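Local structure of ochratoxinase (Aspergillus niger, 4C65) at residues T130-N135 / G427-D432; D151-P156 / S213-P218; S267-E272 / L318-G323; E396-L399 / V404-E407. The protein removes C-terminal aromatic amino acids such as phenylalanine as a zinc-dependent carboxypeptidase, and so splits the mycotoxin ochratoxin A into ochratoxin alpha and L-phenylalanine. All blocks are in the same frame, centred on the assembly; numbering follows the deposited sequence.

Interaction 1: T130-N135 / G427-D432; sequences TIVGPN and GPWGED
A chi1 of 156° places V132 CG1 anti to the backbone nitrogen, which leaves CG2 anti to the carbonyl carbon and facing W429, whose own chi1 of -55° swings the indole from the side of its backbone to meet that methyl. The contact joins a helix-to-strand loop of the TIM barrel, between helix 119-127 and strand 135-138, to the chain's C-terminal tail. V132 CG2 arrives at the edge of the indole, close to its plane, 3.7 Å from W429 CE3, and V132 CB lies 4.1 Å from W429 CE3. I131 adds a looser touch, I131 CB lying 4.4 Å from W429 CZ3, while the rest of its side chain leads away to A98 on helix 90-106. Branched aliphatic residues suit this buried place because they offer methyl groups to an aromatic rim and bring no polar atoms that would need partners. The tryptophan is presented by a type I turn from G427 to G430, closed by a bond of 3.1 Å from G430 N to G427 O. P428 fits the tight second position of that turn and lays its CB over one indole face, toward the edge of the ring, while glycine at 430 accepts a positive phi of 95°. W102 stacks edge-to-face on W429 and bonds through NE1 to P428 O; R99 of a neighbouring subunit makes a cation-pi contact with the same indole, so the site also belongs to a subunit interface of the octamer. Besides the ring, V132 CG2 meets the tryptophan backbone, resting 3.6 Å from W429 O.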
loop_
_atom_site.group_PDB
_atom_site.type_symbol
_atom_site.label_atom_id
_atom_site.label_comp_id
_atom_site.label_asym_id
_atom_site.label_seq_id
_atom_site.Cartn_x
_atom_site.Cartn_y
_atom_site.Cartn_z
ATOM N N THR A 130 -13.664 -29.872 -20.392
ATOM C CA THR A 130 -14.925 -29.285 -19.868
ATOM C C THR A 130 -15.715 -28.609 -20.970
ATOM O O THR A 130 -16.917 -28.733 -21.043
ATOM C CB THR A 130 -14.694 -28.267 -18.748
ATOM O OG1 THR A 130 -13.713 -28.753 -17.835
ATOM C CG2 THR A 130 -15.996 -28.020 -17.991
ATOM N N ILE A 131 -15.017 -27.899 -21.848
ATOM C CA ILE A 131 -15.635 -27.321 -23.038
ATOM C C ILE A 131 -14.861 -27.753 -24.271
ATOM O O ILE A 131 -13.878 -28.472 -24.190
ATOM C CB ILE A 131 -15.732 -25.762 -22.979
ATOM C CG1 ILE A 131 -14.358 -25.128 -22.902
ATOM C CG2 ILE A 131 -16.576 -25.326 -21.787
ATOM C CD1 ILE A 131 -14.371 -23.662 -23.227
ATOM N N VAL A 132 -15.309 -27.272 -25.407
ATOM C CA VAL A 132 -14.715 -27.588 -26.666
ATOM C C VAL A 132 -14.263 -26.302 -27.348
ATOM O O VAL A 132 -14.829 -25.226 -27.119
ATOM C CB VAL A 132 -15.899 -28.201 -27.483
ATOM C CG1 VAL A 132 -15.707 -28.090 -28.981
ATOM C CG2 VAL A 132 -16.247 -29.627 -27.062
ATOM N N GLY A 133 -13.248 -26.392 -28.197
ATOM C CA GLY A 133 -12.855 -25.236 -28.989
ATOM C C GLY A 133 -11.657 -25.537 -29.853
ATOM O O GLY A 133 -11.178 -26.675 -29.871
ATOM N N PRO A 134 -11.147 -24.517 -30.564
ATOM C CA PRO A 134 -9.921 -24.713 -31.310
ATOM C C PRO A 134 -8.705 -24.838 -30.398
ATOM O O PRO A 134 -8.794 -24.558 -29.197
ATOM C CB PRO A 134 -9.795 -23.446 -32.141
ATOM C CG PRO A 134 -11.059 -22.681 -31.922
ATOM C CD PRO A 134 -11.710 -23.181 -30.704
ATOM N N ASN A 135 -7.599 -25.317 -30.965
ATOM C CA ASN A 135 -6.325 -25.134 -30.352
ATOM C C ASN A 135 -6.152 -23.650 -30.175
ATOM O O ASN A 135 -6.325 -22.891 -31.144
ATOM C CB ASN A 135 -5.225 -25.674 -31.250
ATOM C CG ASN A 135 -5.246 -27.182 -31.328
ATOM O OD1 ASN A 135 -4.941 -27.855 -30.359
ATOM N ND2 ASN A 135 -5.585 -27.718 -32.493
ATOM N N GLY A 427 -23.012 -35.350 -31.151
ATOM C CA GLY A 427 -23.615 -34.346 -30.316
ATOM C C GLY A 427 -22.786 -33.066 -30.215
ATOM O O GLY A 427 -21.679 -32.976 -30.743
ATOM N N PRO A 428 -23.340 -32.064 -29.533
ATOM C CA PRO A 428 -22.740 -30.754 -29.457
ATOM C C PRO A 428 -21.335 -30.735 -28.892
ATOM O O PRO A 428 -20.529 -29.875 -29.284
ATOM C CB PRO A 428 -23.681 -29.964 -28.542
ATOM C CG PRO A 428 -24.706 -30.892 -28.055
ATOM C CD PRO A 428 -24.579 -32.193 -28.756
ATOM N N TRP A 429 -21.017 -31.648 -27.986
ATOM C CA TRP A 429 -19.709 -31.616 -27.344
ATOM C C TRP A 429 -18.731 -32.651 -27.925
ATOM O O TRP A 429 -17.671 -32.871 -27.368
ATOM C CB TRP A 429 -19.856 -31.736 -25.815
ATOM C CG TRP A 429 -20.766 -30.668 -25.288
ATOM C CD1 TRP A 429 -22.073 -30.817 -24.935
ATOM C CD2 TRP A 429 -20.463 -29.284 -25.108
ATOM N NE1 TRP A 429 -22.598 -29.621 -24.535
ATOM C CE2 TRP A 429 -21.631 -28.662 -24.616
ATOM C CE3 TRP A 429 -19.320 -28.517 -25.274
ATOM C CZ2 TRP A 429 -21.696 -27.300 -24.328
ATOM C CZ3 TRP A 429 -19.378 -27.155 -24.970
ATOM C CH2 TRP A 429 -20.558 -26.569 -24.509
ATOM N N GLY A 430 -19.076 -33.233 -29.064
ATOM C CA GLY A 430 -18.163 -34.123 -29.779
ATOM C C GLY A 430 -18.365 -35.585 -29.463
ATOM O O GLY A 430 -19.132 -35.922 -28.547
ATOM N N GLU A 431 -17.687 -36.450 -30.218
ATOM C CA GLU A 431 -17.890 -37.889 -30.076
ATOM C C GLU A 431 -17.529 -38.367 -28.674
ATOM O O GLU A 431 -16.582 -37.850 -28.074
ATOM C CB GLU A 431 -17.132 -38.714 -31.116
ATOM C CG GLU A 431 -15.609 -38.632 -30.999
ATOM C CD GLU A 431 -14.884 -39.491 -32.026
ATOM O OE1 GLU A 431 -15.482 -40.490 -32.511
ATOM O OE2 GLU A 431 -13.744 -39.109 -32.378
ATOM N N ASP A 432 -18.347 -39.297 -28.156
ATOM C CA ASP A 432 -18.194 -39.866 -26.809
ATOM C C ASP A 432 -18.119 -38.792 -25.726
ATOM O O ASP A 432 -17.397 -38.950 -24.743
ATOM C CB ASP A 432 -16.927 -40.740 -26.698
ATOM C CG ASP A 432 -16.762 -41.679 -27.871
ATOM O OD1 ASP A 432 -17.718 -42.423 -28.184
ATOM O OD2 ASP A 432 -15.666 -41.679 -28.473
#

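Interaction 2: D151-P156 / S213-P218; sequences DIFALP and SRDDNP
The backbones of F153 and D215 come closest here, their CA atoms 7.1 Å apart, and both residues direct their CB toward the opposite segment. F153 holds the second position of a type I turn that runs from I152 to L155 and is closed by a bond of 3.1 Å from L155 N to I152 O; segment 213-218 is an irregular loop. The two side chains run antiparallel, one lying flat on the other. D215 CB sits over the centre of the F153 ring, 3.6 Å from the centroid and only 9° off the normal, a CH-pi contact. Beyond it, the carboxylate stacks nearly parallel to the ring, the planes 5° apart, with D215 CG 3.6 Å from F153 CG. A chi1 of -68° carries this group back over the root of the phenylalanine, where D215 OD1 and OD2 both lie 3.7 Å from F153 CB. Aspartate suits such an exposed place: its methylene covers the ring centre, while the charged group beyond it stays at the surface. D216 comes less near, its CB 4.4 Å from F153 CZ. Its carboxylate is buried and gripped at both oxygens, by Q222 NE2 and G210 N, about 6 Å from the side chain of the zinc ligand H245. R197 of a neighbouring subunit packs on F153 and forms a salt bridge with D151. The contact bridges the loop leading from strand 142-144 into helix 157-164 and the loop between barrel strand 203-206 and helix 225-237.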
loop_
_atom_site.group_PDB
_atom_site.type_symbol
_atom_site.label_atom_id
_atom_site.label_comp_id
_atom_site.label_asym_id
_atom_site.label_seq_id
_atom_site.Cartn_x
_atom_site.Cartn_y
_atom_site.Cartn_z
ATOM N N ASP A 151 -3.571 1.226 -23.877
ATOM C CA ASP A 151 -4.004 2.026 -22.734
ATOM C C ASP A 151 -5.500 2.396 -22.857
ATOM O O ASP A 151 -6.024 2.511 -23.962
ATOM C CB ASP A 151 -3.125 3.262 -22.617
ATOM C CG ASP A 151 -3.128 3.867 -21.238
ATOM O OD1 ASP A 151 -4.041 3.564 -20.421
ATOM O OD2 ASP A 151 -2.229 4.701 -20.960
ATOM N N ILE A 152 -6.198 2.504 -21.732
ATOM C CA ILE A 152 -7.603 2.931 -21.709
ATOM C C ILE A 152 -7.629 4.416 -21.370
ATOM O O ILE A 152 -7.680 4.812 -20.220
ATOM C CB ILE A 152 -8.440 2.153 -20.689
ATOM C CG1 ILE A 152 -8.353 0.669 -20.976
ATOM C CG2 ILE A 152 -9.900 2.593 -20.760
ATOM C CD1 ILE A 152 -8.784 -0.217 -19.822
ATOM N N PHE A 153 -7.583 5.240 -22.394
ATOM C CA PHE A 153 -7.400 6.682 -22.231
ATOM C C PHE A 153 -8.525 7.361 -21.499
ATOM O O PHE A 153 -8.310 8.374 -20.866
ATOM C CB PHE A 153 -7.227 7.347 -23.585
ATOM C CG PHE A 153 -5.890 7.105 -24.201
ATOM C CD1 PHE A 153 -5.620 5.935 -24.876
ATOM C CD2 PHE A 153 -4.903 8.071 -24.139
ATOM C CE1 PHE A 153 -4.380 5.716 -25.465
ATOM C CE2 PHE A 153 -3.670 7.853 -24.738
ATOM C CZ PHE A 153 -3.407 6.668 -25.383
ATOM N N ALA A 154 -9.728 6.815 -21.573
ATOM C CA ALA A 154 -10.871 7.423 -20.880
ATOM C C ALA A 154 -10.836 7.262 -19.367
ATOM O O ALA A 154 -11.540 7.984 -18.663
ATOM C CB ALA A 154 -12.172 6.885 -21.417
ATOM N N LEU A 155 -10.039 6.317 -18.873
ATOM C CA LEU A 155 -9.867 6.134 -17.439
ATOM C C LEU A 155 -8.616 6.874 -16.953
ATOM O O LEU A 155 -7.662 7.015 -17.707
ATOM C CB LEU A 155 -9.764 4.644 -17.106
ATOM C CG LEU A 155 -11.068 3.872 -17.160
ATOM C CD1 LEU A 155 -10.783 2.435 -16.802
ATOM C CD2 LEU A 155 -12.116 4.469 -16.222
ATOM N N PRO A 156 -8.595 7.309 -15.693
ATOM C CA PRO A 156 -7.380 7.908 -15.210
ATOM C C PRO A 156 -6.272 6.877 -15.116
ATOM O O PRO A 156 -6.531 5.663 -15.061
ATOM C CB PRO A 156 -7.759 8.448 -13.841
ATOM C CG PRO A 156 -9.245 8.442 -13.784
ATOM C CD PRO A 156 -9.671 7.350 -14.691
ATOM N N SER A 213 -7.857 7.349 -35.170
ATOM C CA SER A 213 -6.771 8.347 -34.904
ATOM C C SER A 213 -7.182 9.348 -33.812
ATOM O O SER A 213 -6.906 10.536 -33.911
ATOM C CB SER A 213 -6.368 9.028 -36.232
ATOM O OG SER A 213 -5.155 9.763 -36.147
ATOM N N ARG A 214 -7.799 8.821 -32.753
ATOM C CA ARG A 214 -8.455 9.607 -31.724
ATOM C C ARG A 214 -7.534 9.983 -30.542
ATOM O O ARG A 214 -7.378 11.167 -30.210
ATOM C CB ARG A 214 -9.692 8.825 -31.208
ATOM C CG ARG A 214 -10.668 8.119 -32.169
ATOM C CD ARG A 214 -10.977 8.916 -33.436
ATOM N NE ARG A 214 -11.128 10.345 -33.212
ATOM C CZ ARG A 214 -12.148 10.982 -32.643
ATOM N NH1 ARG A 214 -13.212 10.335 -32.196
ATOM N NH2 ARG A 214 -12.100 12.307 -32.534
ATOM N N ASP A 215 -6.929 8.979 -29.916
ATOM C CA ASP A 215 -6.042 9.190 -28.761
ATOM C C ASP A 215 -4.587 9.100 -29.184
ATOM O O ASP A 215 -3.874 10.089 -29.222
ATOM C CB ASP A 215 -6.325 8.149 -27.677
ATOM C CG ASP A 215 -7.686 8.327 -27.042
ATOM O OD1 ASP A 215 -7.957 9.420 -26.521
ATOM O OD2 ASP A 215 -8.479 7.369 -27.069
ATOM N N ASP A 216 -4.143 7.892 -29.487
ATOM C CA ASP A 216 -2.837 7.666 -30.090
ATOM C C ASP A 216 -2.968 7.657 -31.604
ATOM O O ASP A 216 -4.064 7.556 -32.158
ATOM C CB ASP A 216 -2.205 6.365 -29.577
ATOM C CG ASP A 216 -3.074 5.148 -29.801
ATOM O OD1 ASP A 216 -4.192 5.268 -30.323
ATOM O OD2 ASP A 216 -2.626 4.042 -29.460
ATOM N N ASN A 217 -1.830 7.757 -32.270
ATOM C CA ASN A 217 -1.796 7.982 -33.700
ATOM C C ASN A 217 -1.219 6.761 -34.413
ATOM O O ASN A 217 -0.109 6.347 -34.115
ATOM C CB ASN A 217 -0.955 9.222 -33.982
ATOM C CG ASN A 217 -1.064 9.697 -35.417
ATOM O OD1 ASN A 217 -1.070 8.912 -36.349
ATOM N ND2 ASN A 217 -1.094 10.996 -35.591
ATOM N N PRO A 218 -1.968 6.195 -35.368
ATOM C CA PRO A 218 -1.493 5.001 -36.070
ATOM C C PRO A 218 -0.179 5.208 -36.855
ATOM O O PRO A 218 0.561 4.252 -37.068
ATOM C CB PRO A 218 -2.652 4.668 -37.014
ATOM C CG PRO A 218 -3.362 5.960 -37.219
ATOM C CD PRO A 218 -3.246 6.684 -35.919
#

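Interaction 3: S267-E272 / L318-G323; sequences SYADEE and LKAYQG
A320 CB carries this contact, set against A269 and S267 where helix and loop come nearest, with A269 CA and A320 CA 4.9 Å apart. The A320 CB methyl lies 3.3 Å from A269 O, 3.6 Å from S267 O and 3.9 Å from A269 CB. A320 CA also approaches A269 O at 3.5 Å; with an angle of 126° at the hydrogen, this is a bent CA-H...O contact. The single methyl of alanine on each side suits the close approach of helix and loop, and it buries no further polar groups.

In the second shell, S267 directs its CB away from the helix, and its OG bonds to H247 ND1. D270 fixes the other end of the loop as the N-cap of the next helix: OD1 accepts from V273 N, while OD2 forms a salt bridge with K249. A weak bond from W274 NE1 to A320 O adds a tie back to the helix. The loop follows strand 262-263 and the zinc ligand H265, whose side chain is about 4 Å from that of S267. Its chain then enters helix 271-280, beside helix 304-327. Y284 of strand 283-285 packs against both A269 and A320, so this strand of the parallel barrel sheet touches both the loop leading into helix 271-280 and helix 304-327.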
loop_
_atom_site.group_PDB
_atom_site.type_symbol
_atom_site.label_atom_id
_atom_site.label_comp_id
_atom_site.label_asym_id
_atom_site.label_seq_id
_atom_site.Cartn_x
_atom_site.Cartn_y
_atom_site.Cartn_z
ATOM N N SER A 267 -0.704 -1.537 -42.366
ATOM C CA SER A 267 -1.414 -0.646 -43.285
ATOM C C SER A 267 -0.554 0.202 -44.230
ATOM O O SER A 267 -1.032 0.593 -45.294
ATOM C CB SER A 267 -2.347 0.275 -42.487
ATOM O OG SER A 267 -3.212 -0.501 -41.685
ATOM N N TYR A 268 0.678 0.530 -43.847
ATOM C CA TYR A 268 1.527 1.373 -44.704
ATOM C C TYR A 268 2.747 0.615 -45.218
ATOM O O TYR A 268 3.799 1.199 -45.468
ATOM C CB TYR A 268 1.914 2.682 -43.962
ATOM C CG TYR A 268 0.756 3.623 -43.839
ATOM C CD1 TYR A 268 0.472 4.551 -44.845
ATOM C CD2 TYR A 268 -0.090 3.557 -42.755
ATOM C CE1 TYR A 268 -0.620 5.398 -44.748
ATOM C CE2 TYR A 268 -1.190 4.384 -42.660
ATOM C CZ TYR A 268 -1.447 5.300 -43.657
ATOM O OH TYR A 268 -2.537 6.113 -43.532
ATOM N N ALA A 269 2.606 -0.697 -45.348
ATOM C CA ALA A 269 3.637 -1.504 -45.979
ATOM C C ALA A 269 3.787 -1.072 -47.419
ATOM O O ALA A 269 2.806 -0.945 -48.136
ATOM C CB ALA A 269 3.283 -2.968 -45.916
ATOM N N ASP A 270 5.019 -0.827 -47.832
ATOM C CA ASP A 270 5.319 -0.452 -49.205
ATOM C C ASP A 270 6.376 -1.409 -49.713
ATOM O O ASP A 270 6.667 -2.404 -49.045
ATOM C CB ASP A 270 5.818 0.986 -49.267
ATOM C CG ASP A 270 7.027 1.226 -48.394
ATOM O OD1 ASP A 270 7.578 0.274 -47.807
ATOM O OD2 ASP A 270 7.439 2.407 -48.291
ATOM N N GLU A 271 6.952 -1.123 -50.881
ATOM C CA GLU A 271 7.922 -2.023 -51.484
ATOM C C GLU A 271 9.056 -2.385 -50.532
ATOM O O GLU A 271 9.409 -3.550 -50.424
ATOM C CB GLU A 271 8.462 -1.473 -52.794
ATOM C CG GLU A 271 9.282 -2.528 -53.506
ATOM C CD GLU A 271 9.913 -2.111 -54.831
ATOM O OE1 GLU A 271 9.529 -1.106 -55.486
ATOM O OE2 GLU A 271 10.859 -2.822 -55.253
ATOM N N GLU A 272 9.613 -1.400 -49.843
ATOM C CA GLU A 272 10.701 -1.642 -48.907
ATOM C C GLU A 272 10.317 -2.650 -47.813
ATOM O O GLU A 272 11.092 -3.553 -47.508
ATOM C CB GLU A 272 11.156 -0.320 -48.274
ATOM C CG GLU A 272 12.140 -0.495 -47.125
ATOM C CD GLU A 272 12.737 0.809 -46.629
ATOM O OE1 GLU A 272 12.204 1.897 -46.959
ATOM O OE2 GLU A 272 13.735 0.740 -45.890
ATOM N N LEU A 318 -5.288 -1.365 -48.226
ATOM C CA LEU A 318 -5.630 -2.197 -49.376
ATOM C C LEU A 318 -4.415 -2.351 -50.293
ATOM O O LEU A 318 -4.084 -3.475 -50.678
ATOM C CB LEU A 318 -6.814 -1.613 -50.155
ATOM C CG LEU A 318 -7.317 -2.460 -51.339
ATOM C CD1 LEU A 318 -7.842 -3.802 -50.846
ATOM C CD2 LEU A 318 -8.370 -1.708 -52.153
ATOM N N LYS A 319 -3.760 -1.233 -50.643
ATOM C CA LYS A 319 -2.564 -1.267 -51.513
ATOM C C LYS A 319 -1.457 -2.076 -50.893
ATOM O O LYS A 319 -0.807 -2.861 -51.579
ATOM C CB LYS A 319 -1.980 0.115 -51.772
ATOM C CG LYS A 319 -2.814 1.068 -52.607
ATOM C CD LYS A 319 -1.998 2.333 -52.972
ATOM C CE LYS A 319 -2.871 3.387 -53.628
ATOM N NZ LYS A 319 -2.252 4.122 -54.786
ATOM N N ALA A 320 -1.256 -1.896 -49.591
ATOM C CA ALA A 320 -0.227 -2.623 -48.863
ATOM C C ALA A 320 -0.456 -4.123 -48.966
ATOM O O ALA A 320 0.486 -4.893 -49.198
ATOM C CB ALA A 320 -0.184 -2.168 -47.410
ATOM N N TYR A 321 -1.701 -4.535 -48.749
ATOM C CA TYR A 321 -2.087 -5.951 -48.788
ATOM C C TYR A 321 -1.897 -6.526 -50.179
ATOM O O TYR A 321 -1.261 -7.561 -50.350
ATOM C CB TYR A 321 -3.558 -6.112 -48.359
ATOM C CG TYR A 321 -4.024 -7.520 -48.003
ATOM C CD1 TYR A 321 -3.115 -8.560 -47.737
ATOM C CD2 TYR A 321 -5.385 -7.795 -47.875
ATOM C CE1 TYR A 321 -3.561 -9.836 -47.395
ATOM C CE2 TYR A 321 -5.839 -9.063 -47.524
ATOM C CZ TYR A 321 -4.933 -10.072 -47.273
ATOM O OH TYR A 321 -5.394 -11.311 -46.926
ATOM N N GLN A 322 -2.451 -5.839 -51.169
ATOM C CA GLN A 322 -2.346 -6.283 -52.557
ATOM C C GLN A 322 -0.883 -6.371 -52.956
ATOM O O GLN A 322 -0.474 -7.320 -53.625
ATOM C CB GLN A 322 -3.086 -5.325 -53.491
ATOM C CG GLN A 322 -4.596 -5.399 -53.361
ATOM C CD GLN A 322 -5.316 -4.288 -54.084
ATOM O OE1 GLN A 322 -4.705 -3.329 -54.561
ATOM N NE2 GLN A 322 -6.618 -4.401 -54.169
ATOM N N GLY A 323 -0.109 -5.362 -52.563
ATOM C CA GLY A 323 1.300 -5.311 -52.917
ATOM C C GLY A 323 2.079 -6.464 -52.313
ATOM O O GLY A 323 2.951 -7.044 -52.969
#

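Interaction 4: E396-L399 / V404-E407; sequences ENPL and VFQE
P398 and F405 cross obliquely, the proline ring meeting the far end of the phenyl group. P398 CB stands 3.5 Å from F405 CE2 and 3.6 Å from F405 CZ, while P398 CG reaches the same CZ at 3.9 Å. The phenyl group gets there although its CB does not aim at the proline: with chi1 at -66°, CG stands anti to the carbonyl carbon and the ring swings back toward segment 396-399. V404, by contrast, directs its CB toward that segment. Both its methyls lie alongside the chain before the proline, V404 CG1 4.2 Å from E396 O and V404 CG2 4.3 Å from E396 CB. These are loose touches, fitting for a branched residue at the partly exposed margin, where E396 keeps its charged end outside. The firmer packing is buried, and there rigid proline and flat phenylalanine fill space without polar demands.

Each segment is also braced within itself. N397 OD1 accepts from L399 N at 3.0 Å, an Asx turn in which the donor stands 56° out of the carbonyl plane, and this bond spans the proline. Residues 404 to 406 end a 3-10 segment that begins earlier, with E407 N bonded to V404 O at 3.1 Å. In the two-domain amidohydrolase fold, both segments belong to the connection between the antiparallel strands 391-394 and 411-416; I362 of helix 358-365 packs on both P398 and F405, while F405 reaches helix 344-354 and M62 and L65 of strand 60-67.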
loop_
_atom_site.group_PDB
_atom_site.type_symbol
_atom_site.label_atom_id
_atom_site.label_comp_id
_atom_site.label_asym_id
_atom_site.label_seq_id
_atom_site.Cartn_x
_atom_site.Cartn_y
_atom_site.Cartn_z
ATOM N N GLU A 396 -19.524 -28.462 -50.296
ATOM C CA GLU A 396 -19.249 -27.855 -51.609
ATOM C C GLU A 396 -17.808 -27.413 -51.743
ATOM O O GLU A 396 -17.095 -27.259 -50.767
ATOM C CB GLU A 396 -20.158 -26.661 -51.900
ATOM C CG GLU A 396 -21.569 -27.092 -52.384
ATOM C CD GLU A 396 -22.732 -26.782 -51.464
ATOM O OE1 GLU A 396 -22.589 -25.965 -50.514
ATOM O OE2 GLU A 396 -23.832 -27.334 -51.756
ATOM N N ASN A 397 -17.400 -27.216 -52.988
ATOM C CA ASN A 397 -16.025 -26.889 -53.340
ATOM C C ASN A 397 -15.751 -25.396 -53.148
ATOM O O ASN A 397 -16.248 -24.576 -53.911
ATOM C CB ASN A 397 -15.759 -27.291 -54.788
ATOM C CG ASN A 397 -14.351 -27.002 -55.227
ATOM O OD1 ASN A 397 -13.500 -26.586 -54.440
ATOM N ND2 ASN A 397 -14.105 -27.163 -56.502
ATOM N N PRO A 398 -14.957 -25.050 -52.119
ATOM C CA PRO A 398 -14.697 -23.659 -51.831
ATOM C C PRO A 398 -13.873 -22.955 -52.914
ATOM O O PRO A 398 -13.894 -21.737 -52.984
ATOM C CB PRO A 398 -13.948 -23.720 -50.505
ATOM C CG PRO A 398 -13.248 -25.030 -50.537
ATOM C CD PRO A 398 -14.185 -25.955 -51.241
ATOM N N LEU A 399 -13.178 -23.716 -53.759
ATOM C CA LEU A 399 -12.375 -23.143 -54.835
ATOM C C LEU A 399 -13.251 -22.545 -55.924
ATOM O O LEU A 399 -12.786 -21.688 -56.666
ATOM C CB LEU A 399 -11.451 -24.201 -55.439
ATOM C CG LEU A 399 -10.534 -24.923 -54.461
ATOM C CD1 LEU A 399 -9.746 -25.991 -55.185
ATOM C CD2 LEU A 399 -9.601 -23.946 -53.774
ATOM N N VAL A 404 -18.382 -20.104 -49.464
ATOM C CA VAL A 404 -18.955 -21.338 -48.938
ATOM C C VAL A 404 -18.694 -21.473 -47.432
ATOM O O VAL A 404 -19.572 -21.905 -46.677
ATOM C CB VAL A 404 -18.418 -22.560 -49.717
ATOM C CG1 VAL A 404 -18.700 -23.846 -48.966
ATOM C CG2 VAL A 404 -19.076 -22.626 -51.099
ATOM N N PHE A 405 -17.510 -21.041 -46.999
ATOM C CA PHE A 405 -17.135 -21.077 -45.590
ATOM C C PHE A 405 -18.049 -20.244 -44.678
ATOM O O PHE A 405 -18.061 -20.431 -43.473
ATOM C CB PHE A 405 -15.710 -20.588 -45.419
ATOM C CG PHE A 405 -14.687 -21.470 -46.046
ATOM C CD1 PHE A 405 -14.408 -22.711 -45.517
ATOM C CD2 PHE A 405 -13.976 -21.043 -47.148
ATOM C CE1 PHE A 405 -13.447 -23.529 -46.087
ATOM C CE2 PHE A 405 -13.015 -21.852 -47.730
ATOM C CZ PHE A 405 -12.754 -23.099 -47.202
ATOM N N GLN A 406 -18.818 -19.330 -45.249
ATOM C CA GLN A 406 -19.726 -18.507 -44.457
ATOM C C GLN A 406 -21.041 -19.205 -44.097
ATOM O O GLN A 406 -21.842 -18.629 -43.363
ATOM C CB GLN A 406 -19.999 -17.175 -45.166
ATOM C CG GLN A 406 -18.774 -16.267 -45.164
ATOM C CD GLN A 406 -18.927 -15.113 -46.110
ATOM O OE1 GLN A 406 -19.963 -14.455 -46.131
ATOM N NE2 GLN A 406 -17.915 -14.870 -46.921
ATOM N N GLU A 407 -21.270 -20.408 -44.610
ATOM C CA GLU A 407 -22.388 -21.203 -44.150
ATOM C C GLU A 407 -21.840 -22.361 -43.291
ATOM O O GLU A 407 -21.279 -23.310 -43.838
ATOM C CB GLU A 407 -23.218 -21.697 -45.329
ATOM C CG GLU A 407 -24.360 -22.631 -44.936
ATOM C CD GLU A 407 -25.239 -22.112 -43.789
ATOM O OE1 GLU A 407 -26.167 -21.327 -44.073
ATOM O OE2 GLU A 407 -25.018 -22.498 -42.611
#

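Interactions 1 and 3 are buried, whereas 2 and 4 have open margins carrying an aspartate and a glutamate. Chemistry follows position: aliphatic carbon against an indole edge in 1, a methyl against carbonyl oxygens in 3, an aspartate methylene over a phenyl face with its carboxylate stacked beyond in 2, and proline on phenylalanine in 4. Interactions 2 and 3, about 6 Å apart at their nearest atoms, use loops that follow parallel strands 203-206 and 262-263, near the zinc site. Interactions 1 and 4 lie away from it, beside the mixed sheet of strands 135-138, 391-394 and 411-416. Neighbouring subunits touch 1 and 2, while 3 and 4 stay within one chain.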